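Local atomic coordinates of thioesterase (Streptomyces sp. WAC02707, PDB entry 6VAP), a protein that probably hydrolyses acyl thioesters, as a type II thioesterase of the borrelidin biosynthetic cluster. Residues A[110-115]-A[192-197]. Numbering follows the deposited sequence.
Sequences RFESAG and LRCPIH
Glu112 reaches from the last turn of helix 99-113 to the loop leading into strand 196-201, and its carboxylate grips successive backbone N-H groups there, joining two elements of the alpha/beta-hydrolase fold. Arg193 N sends a bifurcated bond to both oxygens, 3.1 Å to Glu112 OE1 and 3.1 Å to Glu112 OE2, the straighter branch (157°) going to OE2. Cys194 N adds a third bond, 3.1 Å to Glu112 OE2. All three use syn lone pairs, which fixes the rotation of the carboxylate. Glutamate suits the place: extended beyond CG (chi2 -154°), it reaches across from the helix to the loop and brings two acceptors to the adjacent N-H groups of Arg193 and Cys194.

The Arg193 guanidinium folds back through a bend at chi3 (-118°) and brings one face over Glu112 OE1, which sits toward the rim of the group. Arg193 NH1 is 3.5 Å from Glu112 OE1, a salt bridge of charges alone, since no N-H points at the oxygen. Leu192, whose side chain crosses that of Glu112 at about a right angle, packs CD2 3.6 Å from Glu112 CD and also touches Phe105 and Ala108. Farther out, a Schellman motif ends the helix, with Gly115 as its C-prime residue, whose positive phi glycine accepts readily. One water donates to Glu112 O and, 2.9 Å from Arg193 NH1, accepts from it.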
ATOM      1  N   ARG A 110      11.702   4.711   5.716  1.00 29.45           N
ATOM      2  CA  ARG A 110      13.019   4.141   5.436  1.00 26.43           C
ATOM      3  C   ARG A 110      13.709   4.792   4.229  1.00 30.90           C
ATOM      4  O   ARG A 110      14.936   4.939   4.206  1.00 30.76           O
ATOM      5  CB  ARG A 110      12.848   2.641   5.232  1.00 22.98           C
ATOM      6  CG  ARG A 110      12.561   1.900   6.513  1.00 26.20           C
ATOM      7  CD  ARG A 110      11.782   0.626   6.248  1.00 25.10           C
ATOM      8  NE  ARG A 110      11.720  -0.237   7.451  1.00 39.37           N
ATOM      9  CZ  ARG A 110      10.837  -0.065   8.436  1.00 38.73           C
ATOM     10  NH1 ARG A 110       9.975   0.947   8.398  1.00 27.67           N
ATOM     11  NH2 ARG A 110      10.829  -0.882   9.469  1.00 36.63           N
ATOM     12  N   PHE A 111      12.949   5.154   3.201  1.00 19.67           N
ATOM     13  CA  PHE A 111      13.531   5.863   2.071  1.00 24.74           C
ATOM     14  C   PHE A 111      14.122   7.182   2.524  1.00 25.58           C
ATOM     15  O   PHE A 111      15.262   7.501   2.176  1.00 24.50           O
ATOM     16  CB  PHE A 111      12.484   6.080   0.983  1.00 28.76           C
ATOM     17  CG  PHE A 111      12.288   4.888   0.086  1.00 20.51           C
ATOM     18  CD1 PHE A 111      13.286   4.497  -0.807  1.00 20.46           C
ATOM     19  CD2 PHE A 111      11.104   4.194   0.093  1.00 32.40           C
ATOM     20  CE1 PHE A 111      13.124   3.431  -1.642  1.00 27.68           C
ATOM     21  CE2 PHE A 111      10.912   3.109  -0.761  1.00 29.81           C
ATOM     22  CZ  PHE A 111      11.918   2.713  -1.614  1.00 30.20           C
ATOM     23  N   GLU A 112      13.364   7.946   3.323  1.00 29.49           N
ATOM     24  CA  GLU A 112      13.813   9.260   3.762  1.00 33.40           C
ATOM     25  C   GLU A 112      15.024   9.159   4.671  1.00 45.06           C
ATOM     26  O   GLU A 112      15.968   9.939   4.527  1.00 31.94           O
ATOM     27  CB  GLU A 112      12.679   9.988   4.476  1.00 43.22           C
ATOM     28  CG  GLU A 112      11.467  10.288   3.574  1.00 47.42           C
ATOM     29  CD  GLU A 112      10.666  11.511   4.060  1.00 51.40           C
ATOM     30  OE1 GLU A 112      10.938  12.014   5.191  1.00 40.57           O
ATOM     31  OE2 GLU A 112       9.781  11.971   3.297  1.00 36.83           O
ATOM     32  N   SER A 113      15.029   8.207   5.605  1.00 37.76           N
ATOM     33  CA  SER A 113      16.211   8.048   6.453  1.00 41.80           C
ATOM     34  C   SER A 113      17.441   7.687   5.629  1.00 35.16           C
ATOM     35  O   SER A 113      18.579   7.979   6.025  1.00 32.91           O
ATOM     36  CB  SER A 113      15.943   6.986   7.513  1.00 40.12           C
ATOM     37  OG  SER A 113      15.129   7.532   8.551  1.00 55.82           O
ATOM     38  N   ALA A 114      17.244   7.084   4.468  1.00 25.11           N
ATOM     39  CA  ALA A 114      18.347   6.760   3.576  1.00 30.11           C
ATOM     40  C   ALA A 114      18.672   7.896   2.616  1.00 25.90           C
ATOM     41  O   ALA A 114      19.504   7.714   1.730  1.00 33.34           O
ATOM     42  CB  ALA A 114      18.037   5.478   2.801  1.00 28.74           C
ATOM     43  N   GLY A 115      18.047   9.060   2.786  1.00 35.21           N
ATOM     44  CA  GLY A 115      18.280  10.216   1.945  1.00 26.69           C
ATOM     45  C   GLY A 115      17.589  10.183   0.604  1.00 25.53           C
ATOM     46  O   GLY A 115      17.914  10.997  -0.266  1.00 41.10           O
ATOM     47  N   LEU A 192       7.719  12.732   8.097  1.00 32.34           N
ATOM     48  CA  LEU A 192       8.118  12.719   6.692  1.00 33.09           C
ATOM     49  C   LEU A 192       8.242  14.155   6.153  1.00 28.25           C
ATOM     50  O   LEU A 192       7.775  15.123   6.751  1.00 29.42           O
ATOM     51  CB  LEU A 192       7.120  11.895   5.870  1.00 31.91           C
ATOM     52  CG  LEU A 192       7.013  10.414   6.243  1.00 26.03           C
ATOM     53  CD1 LEU A 192       5.802   9.783   5.554  1.00 25.40           C
ATOM     54  CD2 LEU A 192       8.264   9.625   5.891  1.00 38.15           C
ATOM     55  N   ARG A 193       8.865  14.374   5.019  1.00 28.91           N
ATOM     56  CA  ARG A 193       8.844  15.670   4.311  1.00 41.56           C
ATOM     57  C   ARG A 193       8.148  15.519   2.960  1.00 29.82           C
ATOM     58  O   ARG A 193       7.770  16.503   2.385  1.00 36.79           O
ATOM     59  CB  ARG A 193      10.266  16.196   4.119  1.00 42.28           C
ATOM     60  CG  ARG A 193      11.016  16.408   5.424  1.00 53.73           C
ATOM     61  CD  ARG A 193      12.491  16.666   5.208  1.00 69.08           C
ATOM     62  NE  ARG A 193      13.266  15.619   5.850  1.00 79.35           N
ATOM     63  CZ  ARG A 193      13.595  14.482   5.262  1.00 77.98           C
ATOM     64  NH1 ARG A 193      13.288  14.299   3.989  1.00 78.07           N
ATOM     65  NH2 ARG A 193      14.258  13.564   5.932  1.00 69.81           N
ATOM     66  N   CYS A 194       7.986  14.312   2.467  1.00 27.87           N
ATOM     67  CA  CYS A 194       7.369  14.097   1.155  1.00 27.41           C
ATOM     68  C   CYS A 194       5.898  14.406   1.269  1.00 26.90           C
ATOM     69  O   CYS A 194       5.322  14.176   2.262  1.00 27.59           O
ATOM     70  CB  CYS A 194       7.367  12.652   0.704  1.00 29.39           C
ATOM     71  SG  CYS A 194       6.428  11.598   1.821  1.00 35.49           S
ATOM     72  N   PRO A 195       5.051  14.980   0.174  1.00 27.80           N
ATOM     73  CA  PRO A 195       3.591  15.134   0.159  1.00 28.04           C
ATOM     74  C   PRO A 195       2.887  13.835   0.518  1.00 25.03           C
ATOM     75  O   PRO A 195       3.317  12.739   0.174  1.00 23.89           O
ATOM     76  CB  PRO A 195       3.291  15.549  -1.284  1.00 30.59           C
ATOM     77  CG  PRO A 195       4.581  16.138  -1.794  1.00 37.02           C
ATOM     78  CD  PRO A 195       5.668  15.370  -1.106  1.00 30.94           C
ATOM     79  N   ILE A 196       1.799  13.960   1.248  1.00 22.13           N
ATOM     80  CA  ILE A 196       0.948  12.833   1.570  1.00 20.22           C
ATOM     81  C   ILE A 196      -0.435  13.134   1.027  1.00 20.00           C
ATOM     82  O   ILE A 196      -0.990  14.213   1.261  1.00 20.64           O
ATOM     83  CB  ILE A 196       0.886  12.568   3.080  1.00 19.13           C
ATOM     84  CG1 ILE A 196       2.213  11.998   3.579  1.00 25.44           C
ATOM     85  CG2 ILE A 196      -0.258  11.509   3.375  1.00 17.64           C
ATOM     86  CD1 ILE A 196       2.258  11.673   5.059  1.00 28.30           C
ATOM     87  N   HIS A 197      -0.968  12.212   0.245  1.00 19.60           N
ATOM     88  CA  HIS A 197      -2.310  12.336  -0.305  1.00 19.55           C
ATOM     89  C   HIS A 197      -3.110  11.158   0.220  1.00 21.76           C
ATOM     90  O   HIS A 197      -2.807  10.003  -0.088  1.00 19.99           O
ATOM     91  CB  HIS A 197      -2.328  12.369  -1.839  1.00 21.24           C
ATOM     92  CG  HIS A 197      -3.654  12.797  -2.411  1.00 31.71           C
ATOM     93  ND1 HIS A 197      -3.778  13.396  -3.646  1.00 34.89           N
ATOM     94  CD2 HIS A 197      -4.916  12.719  -1.914  1.00 35.76           C
ATOM     95  CE1 HIS A 197      -5.049  13.666  -3.885  1.00 37.32           C
ATOM     96  NE2 HIS A 197      -5.764  13.257  -2.854  1.00 40.92           N
TER
HETATM   97  O   HOH W   1      15.313  12.525   2.871  1.00 34.43           O